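Local coordinates for VC0179-like protein (Escherichia coli, PDB 4XJ6) that probably joins GTP and ATP into cyclic GMP-AMP, as a magnesium-dependent bacterial homologue of cyclic GMP-AMP synthase linked to virulence, at residues E266-K269 and H274-S277; F45-Q50 and E70-R75; A288-G293 and R360-T365. One frame throughout, in Å; residues are numbered along the deposited sequence.

Contact 1 (E266-K269 and H274-S277); sequences ESCK and HLRS
Cys268 and Leu275 mark where two consecutive helices come together, their CA atoms 5.8 Å apart. The first segment, 266-269, lies near the end of helix 257-271, and 274-277 opens helix 274-289; with so few residues between them, the chain turns from one helix into the next and packs the start of the second against the last turns of the first. No hydrogen bond crosses this pair, which is held by close packing of side chains. With chi1 of Leu275 at 177°, CG swings away from the backbone N and the CD2 branch lands on the backbone of 267-268, lying 3.6 Å from Cys268 N. The same methyl rests 3.7 Å from Ser267 CB and touches the thiol of Cys268.

This is a short connection between consecutive helices, and 274-277 falls in the C-terminal family region of this cGAS-like nucleotidyltransferase. Helix 297-310 closes over Leu275 through Val304, Val305 and Leu308, and over Ser267 through Val305.

Cys268 also serves a second neighbour. Its SG sits over the centre of the Arg276 guanidinium, 3.7 Å above the plane, so that sulfur and cation meet face-on. Arg276 reaches this position with its chain extended from CG to NE, and NE donates to the carbonyl of Tyr115, which would help fix the rotation of the group under the sulfur. Ser267 turns its hydroxyl back to its own helix, where OG hydrogen-bonds with Trp263 O and Arg270 NH2, while its CB is left to Leu275.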
loop_
_atom_site.group_PDB
_atom_site.type_symbol
_atom_site.label_atom_id
_atom_site.label_comp_id
_atom_site.label_asym_id
_atom_site.label_seq_id
_atom_site.Cartn_x
_atom_site.Cartn_y
_atom_site.Cartn_z
ATOM N N GLU A 266 -16.036 7.192 -2.069
ATOM C CA GLU A 266 -17.033 8.253 -1.991
ATOM C C GLU A 266 -16.602 9.457 -2.822
ATOM O O GLU A 266 -17.432 10.139 -3.423
ATOM C CB GLU A 266 -17.264 8.673 -0.539
ATOM C CG GLU A 266 -18.373 9.699 -0.357
ATOM C CD GLU A 266 -19.745 9.135 -0.668
ATOM O OE1 GLU A 266 -19.928 7.905 -0.537
ATOM O OE2 GLU A 266 -20.639 9.919 -1.047
ATOM N N SER A 267 -15.297 9.711 -2.844
ATOM C CA SER A 267 -14.728 10.810 -3.618
ATOM C C SER A 267 -14.920 10.580 -5.111
ATOM O O SER A 267 -15.234 11.510 -5.859
ATOM C CB SER A 267 -13.241 10.983 -3.302
ATOM O OG SER A 267 -13.044 11.444 -1.978
ATOM N N CYS A 268 -14.722 9.337 -5.542
ATOM C CA CYS A 268 -14.936 8.962 -6.935
ATOM C C CYS A 268 -16.394 9.180 -7.327
ATOM O O CYS A 268 -16.690 9.636 -8.429
ATOM C CB CYS A 268 -14.530 7.505 -7.170
ATOM S SG CYS A 268 -12.763 7.164 -6.958
ATOM N N LYS A 269 -17.298 8.850 -6.410
ATOM C CA LYS A 269 -18.723 9.084 -6.614
ATOM C C LYS A 269 -19.005 10.575 -6.730
ATOM O O LYS A 269 -19.753 11.016 -7.602
ATOM C CB LYS A 269 -19.545 8.495 -5.464
ATOM C CG LYS A 269 -19.351 7.011 -5.223
ATOM C CD LYS A 269 -20.274 6.536 -4.111
ATOM C CE LYS A 269 -19.867 5.173 -3.578
ATOM N NZ LYS A 269 -19.066 5.276 -2.327
ATOM N N HIS A 274 -13.355 10.033 -13.431
ATOM C CA HIS A 274 -12.071 10.523 -13.930
ATOM C C HIS A 274 -11.060 10.720 -12.802
ATOM O O HIS A 274 -9.876 10.944 -13.054
ATOM C CB HIS A 274 -12.256 11.837 -14.696
ATOM C CG HIS A 274 -12.859 12.936 -13.877
ATOM N ND1 HIS A 274 -14.221 13.080 -13.714
ATOM C CD2 HIS A 274 -12.289 13.945 -13.178
ATOM C CE1 HIS A 274 -14.462 14.128 -12.947
ATOM N NE2 HIS A 274 -13.307 14.671 -12.609
ATOM N N LEU A 275 -11.534 10.638 -11.562
ATOM C CA LEU A 275 -10.670 10.781 -10.396
ATOM C C LEU A 275 -9.634 9.664 -10.330
ATOM O O LEU A 275 -8.473 9.903 -10.001
ATOM C CB LEU A 275 -11.491 10.794 -9.110
ATOM C CG LEU A 275 -10.665 10.861 -7.825
ATOM C CD1 LEU A 275 -9.860 12.149 -7.790
ATOM C CD2 LEU A 275 -11.552 10.742 -6.599
ATOM N N ARG A 276 -10.061 8.442 -10.630
ATOM C CA ARG A 276 -9.142 7.311 -10.652
ATOM C C ARG A 276 -8.104 7.489 -11.749
ATOM O O ARG A 276 -6.931 7.167 -11.561
ATOM C CB ARG A 276 -9.899 5.997 -10.848
ATOM C CG ARG A 276 -10.505 5.440 -9.570
ATOM C CD ARG A 276 -11.057 4.039 -9.776
ATOM N NE ARG A 276 -11.703 3.525 -8.571
ATOM C CZ ARG A 276 -12.998 3.658 -8.306
ATOM N NH1 ARG A 276 -13.789 4.289 -9.163
ATOM N NH2 ARG A 276 -13.504 3.163 -7.185
ATOM N N SER A 277 -8.543 8.012 -12.890
ATOM C CA SER A 277 -7.651 8.248 -14.018
ATOM C C SER A 277 -6.564 9.258 -13.660
ATOM O O SER A 277 -5.379 8.989 -13.844
ATOM C CB SER A 277 -8.440 8.735 -15.241
ATOM O OG SER A 277 -9.401 7.779 -15.665
#

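Contact 2 (F45-Q50 and E70-R75); sequences FQEARQ and EKTNVR
Glu47 and Asn73 carry the polar part of this contact, with a single carboxylate oxygen taking two N-H groups from the same residue. The side-chain amide of Asn73 donates through ND2 to Glu47 OE1 at 2.8 Å, with an N-H...O angle of 156°. The backbone N of Asn73 reaches the same OE1 at 3.2 Å along a straighter path of 170°. Both donors come on the syn side but well out of the carboxylate plane, and from opposite faces of it, so OE1 is held between them. The carboxylate and amide planes are inclined to each other, and the two side chains cross at about a right angle. Two bonds on one acceptor would restrain the carboxylate, and they tie the Asn73 amide and backbone N to one oxygen.

Outward from this pair, Thr72 packs alongside the glutamate, the two side chains running in opposite directions. Its CB lies 3.3 Å from Glu47 OE1, and its CG2 approaches Glu47 CB at 3.9 Å. With chi1 at 71°, Thr72 OG1 is placed to accept from Val74 N at 3.2 Å, forming an ST turn; OG1 also hydrogen-bonds with Leu69 O, tying the turn back to the end of helix 62-69.

The glutamate thus joins the long helix 24-57 to the loop that leads from helix 62-69 into helix 79-90. Asn73 completes its surroundings with Arg40 and Val44 on helix 24-57, and with Thr158 and Ser162 on helix 149-166, touching both helices.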
loop_
_atom_site.group_PDB
_atom_site.type_symbol
_atom_site.label_atom_id
_atom_site.label_comp_id
_atom_site.label_asym_id
_atom_site.label_seq_id
_atom_site.Cartn_x
_atom_site.Cartn_y
_atom_site.Cartn_z
ATOM N N PHE A 45 -0.277 -19.671 11.515
ATOM C CA PHE A 45 -1.191 -19.409 12.618
ATOM C C PHE A 45 -1.771 -20.707 13.170
ATOM O O PHE A 45 -1.907 -20.860 14.382
ATOM C CB PHE A 45 -2.317 -18.469 12.172
ATOM C CG PHE A 45 -2.053 -17.020 12.470
ATOM C CD1 PHE A 45 -1.146 -16.294 11.714
ATOM C CD2 PHE A 45 -2.722 -16.382 13.502
ATOM C CE1 PHE A 45 -0.907 -14.959 11.988
ATOM C CE2 PHE A 45 -2.486 -15.047 13.778
ATOM C CZ PHE A 45 -1.577 -14.337 13.020
ATOM N N GLN A 46 -2.107 -21.638 12.280
ATOM C CA GLN A 46 -2.629 -22.937 12.693
ATOM C C GLN A 46 -1.588 -23.725 13.479
ATOM O O GLN A 46 -1.891 -24.301 14.525
ATOM C CB GLN A 46 -3.088 -23.751 11.480
ATOM C CG GLN A 46 -3.462 -25.190 11.816
ATOM C CD GLN A 46 -3.953 -25.974 10.612
ATOM O OE1 GLN A 46 -5.075 -25.778 10.144
ATOM N NE2 GLN A 46 -3.113 -26.872 10.108
ATOM N N GLU A 47 -0.363 -23.747 12.962
ATOM C CA GLU A 47 0.744 -24.432 13.622
ATOM C C GLU A 47 1.008 -23.841 15.000
ATOM O O GLU A 47 1.253 -24.567 15.963
ATOM C CB GLU A 47 2.011 -24.355 12.764
ATOM C CG GLU A 47 1.947 -25.172 11.482
ATOM C CD GLU A 47 3.172 -24.982 10.609
ATOM O OE1 GLU A 47 3.773 -23.888 10.651
ATOM O OE2 GLU A 47 3.535 -25.931 9.881
ATOM N N ALA A 48 0.951 -22.515 15.084
ATOM C CA ALA A 48 1.158 -21.816 16.345
ATOM C C ALA A 48 0.014 -22.092 17.314
ATOM O O ALA A 48 0.237 -22.282 18.509
ATOM C CB ALA A 48 1.304 -20.321 16.104
ATOM N N ARG A 49 -1.207 -22.119 16.786
ATOM C CA ARG A 49 -2.397 -22.384 17.592
ATOM C C ARG A 49 -2.347 -23.771 18.213
ATOM O O ARG A 49 -2.695 -23.947 19.380
ATOM C CB ARG A 49 -3.668 -22.236 16.750
ATOM C CG ARG A 49 -4.115 -20.799 16.549
ATOM C CD ARG A 49 -5.460 -20.740 15.851
ATOM N NE ARG A 49 -5.407 -21.293 14.504
ATOM C CZ ARG A 49 -6.475 -21.694 13.827
ATOM N NH1 ARG A 49 -7.680 -21.610 14.381
ATOM N NH2 ARG A 49 -6.340 -22.186 12.604
ATOM N N GLN A 50 -1.909 -24.748 17.426
ATOM C CA GLN A 50 -1.790 -26.124 17.892
ATOM C C GLN A 50 -0.845 -26.230 19.084
ATOM O O GLN A 50 -1.144 -26.908 20.066
ATOM C CB GLN A 50 -1.304 -27.033 16.761
ATOM C CG GLN A 50 -1.215 -28.501 17.146
ATOM C CD GLN A 50 -2.563 -29.089 17.522
ATOM O OE1 GLN A 50 -2.850 -29.312 18.700
ATOM N NE2 GLN A 50 -3.397 -29.347 16.521
ATOM N N GLU A 70 10.089 -25.651 16.290
ATOM C CA GLU A 70 11.172 -25.929 15.353
ATOM C C GLU A 70 10.860 -27.140 14.481
ATOM O O GLU A 70 11.738 -27.672 13.804
ATOM C CB GLU A 70 12.487 -26.151 16.099
ATOM C CG GLU A 70 13.205 -24.877 16.514
ATOM C CD GLU A 70 14.419 -25.160 17.378
ATOM O OE1 GLU A 70 14.591 -26.325 17.793
ATOM O OE2 GLU A 70 15.201 -24.223 17.643
ATOM N N LYS A 71 9.608 -27.580 14.518
ATOM C CA LYS A 71 9.117 -28.583 13.584
ATOM C C LYS A 71 8.130 -27.926 12.631
ATOM O O LYS A 71 7.621 -28.559 11.706
ATOM C CB LYS A 71 8.457 -29.751 14.321
ATOM C CG LYS A 71 9.402 -30.538 15.207
ATOM C CD LYS A 71 8.645 -31.570 16.027
ATOM C CE LYS A 71 9.539 -32.202 17.082
ATOM N NZ LYS A 71 8.752 -32.749 18.224
ATOM N N THR A 72 7.871 -26.643 12.869
ATOM C CA THR A 72 6.949 -25.871 12.047
ATOM C C THR A 72 7.696 -24.845 11.196
ATOM O O THR A 72 8.919 -24.897 11.078
ATOM C CB THR A 72 5.903 -25.143 12.910
ATOM O OG1 THR A 72 6.531 -24.069 13.618
ATOM C CG2 THR A 72 5.276 -26.099 13.910
ATOM N N ASN A 73 6.953 -23.906 10.614
ATOM C CA ASN A 73 7.549 -22.854 9.794
ATOM C C ASN A 73 8.390 -21.881 10.613
ATOM O O ASN A 73 9.162 -21.099 10.057
ATOM C CB ASN A 73 6.463 -22.080 9.039
ATOM C CG ASN A 73 5.913 -22.846 7.855
ATOM O OD1 ASN A 73 6.536 -22.903 6.796
ATOM N ND2 ASN A 73 4.731 -23.429 8.023
ATOM N N VAL A 74 8.229 -21.932 11.933
ATOM C CA VAL A 74 8.994 -21.098 12.857
ATOM C C VAL A 74 10.489 -21.416 12.752
ATOM O O VAL A 74 11.335 -20.627 13.169
ATOM C CB VAL A 74 8.490 -21.289 14.314
ATOM C CG1 VAL A 74 9.236 -20.396 15.303
ATOM C CG2 VAL A 74 7.002 -21.004 14.390
ATOM N N ARG A 75 10.795 -22.577 12.176
ATOM C CA ARG A 75 12.162 -22.960 11.816
ATOM C C ARG A 75 12.964 -21.831 11.170
ATOM O O ARG A 75 14.164 -21.699 11.406
ATOM C CB ARG A 75 12.139 -24.152 10.849
ATOM C CG ARG A 75 12.032 -25.516 11.503
ATOM C CD ARG A 75 11.938 -26.631 10.462
ATOM N NE ARG A 75 10.673 -26.599 9.732
ATOM C CZ ARG A 75 10.566 -26.398 8.423
ATOM N NH1 ARG A 75 11.654 -26.216 7.687
ATOM N NH2 ARG A 75 9.370 -26.385 7.849
#

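Contact 3 (A288-G293 and R360-T365); sequences AQWEVG and RAIVET
Trp290 meets Thr365 and Ile362 through the outer end of its six-membered ring. The closest approach is from the methyl of Thr365, with CG2 3.5 Å from Trp290 CH2 and coming in obliquely. Ile362 lies at the ring edge, its CA close to the ring plane and 4.1 Å from Trp290 CZ2, while its CG1 brushes the same ring atom. Gln289 adds a looser touch, CB to the Thr365 methyl.

Thr365 is fixed by its own helix. Its hydroxyl donates to Ala361 O at 2.7 Å, sharing that carbonyl with the backbone N of Thr365, the two donors arriving from opposite faces. Bound this way, OG1 turns back along the helix, and CG2, anti to the backbone N, is the atom that touches CH2 of the indole. Pro295 touches both Trp290 and Ile362, and Gln289 NE2 donates to Glu391 O and Ala392 O.

Trp290 is the first residue after helix 274-289, so its ring carries the end of that helix onto helix 357-377. Here a tryptophan just past a helix end packs on the side of another helix, at the surface of the C-terminal helical domain; the Trp290 side chain lies about 11 Å from a bound 3'-deoxy-GTP.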
loop_
_atom_site.group_PDB
_atom_site.type_symbol
_atom_site.label_atom_id
_atom_site.label_comp_id
_atom_site.label_asym_id
_atom_site.label_seq_id
_atom_site.Cartn_x
_atom_site.Cartn_y
_atom_site.Cartn_z
ATOM N N ALA A 288 7.728 7.924 -12.440
ATOM C CA ALA A 288 8.655 8.346 -13.482
ATOM C C ALA A 288 9.755 9.245 -12.924
ATOM O O ALA A 288 10.917 9.130 -13.309
ATOM C CB ALA A 288 7.904 9.057 -14.594
ATOM N N GLN A 289 9.384 10.139 -12.014
ATOM C CA GLN A 289 10.342 11.073 -11.433
ATOM C C GLN A 289 11.173 10.414 -10.333
ATOM O O GLN A 289 12.349 10.735 -10.151
ATOM C CB GLN A 289 9.623 12.306 -10.880
ATOM C CG GLN A 289 8.714 13.005 -11.882
ATOM C CD GLN A 289 9.413 13.333 -13.184
ATOM O OE1 GLN A 289 10.556 13.793 -13.193
ATOM N NE2 GLN A 289 8.732 13.087 -14.296
ATOM N N TRP A 290 10.554 9.496 -9.599
ATOM C CA TRP A 290 11.238 8.759 -8.541
ATOM C C TRP A 290 11.300 7.266 -8.848
ATOM O O TRP A 290 10.261 6.617 -8.978
ATOM C CB TRP A 290 10.533 8.956 -7.193
ATOM C CG TRP A 290 10.720 10.304 -6.545
ATOM C CD1 TRP A 290 11.702 10.664 -5.668
ATOM C CD2 TRP A 290 9.878 11.455 -6.700
ATOM N NE1 TRP A 290 11.531 11.967 -5.277
ATOM C CE2 TRP A 290 10.426 12.475 -5.893
ATOM C CE3 TRP A 290 8.725 11.719 -7.441
ATOM C CZ2 TRP A 290 9.849 13.746 -5.816
ATOM C CZ3 TRP A 290 8.158 12.980 -7.361
ATOM C CH2 TRP A 290 8.721 13.977 -6.553
ATOM N N GLU A 291 12.505 6.715 -8.962
ATOM C CA GLU A 291 12.644 5.263 -8.992
ATOM C C GLU A 291 12.214 4.731 -7.634
ATOM O O GLU A 291 11.468 3.757 -7.536
ATOM C CB GLU A 291 14.076 4.825 -9.304
ATOM C CG GLU A 291 14.260 3.312 -9.260
ATOM C CD GLU A 291 15.697 2.878 -9.474
ATOM O OE1 GLU A 291 16.511 3.039 -8.539
ATOM O OE2 GLU A 291 16.011 2.371 -10.572
ATOM N N VAL A 292 12.690 5.395 -6.588
ATOM C CA VAL A 292 12.301 5.077 -5.223
ATOM C C VAL A 292 11.990 6.375 -4.480
ATOM O O VAL A 292 12.598 7.411 -4.750
ATOM C CB VAL A 292 13.407 4.274 -4.489
ATOM C CG1 VAL A 292 14.698 5.078 -4.410
ATOM C CG2 VAL A 292 12.942 3.844 -3.103
ATOM N N GLY A 293 11.022 6.326 -3.572
ATOM C CA GLY A 293 10.669 7.490 -2.781
ATOM C C GLY A 293 9.662 8.393 -3.465
ATOM O O GLY A 293 8.880 7.945 -4.304
ATOM N N ARG A 360 10.704 19.996 0.468
ATOM C CA ARG A 360 10.908 21.005 -0.565
ATOM C C ARG A 360 11.310 20.374 -1.894
ATOM O O ARG A 360 10.876 20.822 -2.954
ATOM C CB ARG A 360 11.966 22.024 -0.127
ATOM C CG ARG A 360 11.558 22.876 1.065
ATOM C CD ARG A 360 10.133 23.386 0.908
ATOM N NE ARG A 360 9.942 24.138 -0.329
ATOM C CZ ARG A 360 8.760 24.560 -0.769
ATOM N NH1 ARG A 360 7.661 24.301 -0.075
ATOM N NH2 ARG A 360 8.676 25.238 -1.904
ATOM N N ALA A 361 12.135 19.334 -1.827
ATOM C CA ALA A 361 12.564 18.618 -3.024
ATOM C C ALA A 361 11.360 18.058 -3.769
ATOM O O ALA A 361 11.311 18.074 -4.999
ATOM C CB ALA A 361 13.531 17.505 -2.662
ATOM N N ILE A 362 10.385 17.571 -3.009
ATOM C CA ILE A 362 9.149 17.045 -3.573
ATOM C C ILE A 362 8.323 18.148 -4.236
ATOM O O ILE A 362 7.863 17.998 -5.369
ATOM C CB ILE A 362 8.294 16.350 -2.492
ATOM C CG1 ILE A 362 9.001 15.095 -1.973
ATOM C CG2 ILE A 362 6.927 15.998 -3.042
ATOM C CD1 ILE A 362 8.246 14.384 -0.870
ATOM N N VAL A 363 8.151 19.259 -3.525
ATOM C CA VAL A 363 7.341 20.375 -4.006
ATOM C C VAL A 363 7.957 21.023 -5.245
ATOM O O VAL A 363 7.246 21.384 -6.184
ATOM C CB VAL A 363 7.158 21.446 -2.912
ATOM C CG1 VAL A 363 6.288 22.588 -3.415
ATOM C CG2 VAL A 363 6.550 20.825 -1.660
ATOM N N GLU A 364 9.278 21.164 -5.247
ATOM C CA GLU A 364 9.967 21.770 -6.378
ATOM C C GLU A 364 9.929 20.848 -7.592
ATOM O O GLU A 364 9.980 21.311 -8.732
ATOM C CB GLU A 364 11.409 22.116 -6.013
ATOM C CG GLU A 364 11.524 23.207 -4.956
ATOM C CD GLU A 364 12.885 23.874 -4.948
ATOM O OE1 GLU A 364 13.623 23.724 -5.944
ATOM O OE2 GLU A 364 13.218 24.548 -3.950
ATOM N N THR A 365 9.839 19.544 -7.345
ATOM C CA THR A 365 9.662 18.582 -8.427
ATOM C C THR A 365 8.250 18.699 -8.986
ATOM O O THR A 365 8.037 18.616 -10.193
ATOM C CB THR A 365 9.907 17.130 -7.962
ATOM O OG1 THR A 365 11.254 16.994 -7.492
ATOM C CG2 THR A 365 9.677 16.156 -9.114
#

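In the fold
Contact 1 is the buried one of the three, contact 2 is partly buried, and contact 3 lies at the surface. Contacts 1 and 3 share helix 274-289, one at its start and the other where it ends, with centres 24 Å apart; neither has a hydrogen bond across its segments. In contact 1 a leucine branch and a sulfur do the work, and in contact 3 the outer end of an indole against a helix side. Contact 2, about 43 Å from each by centres and across the chain's centre from both, relies instead on a carboxylate gripping an asparagine, joining a long helix to a loop.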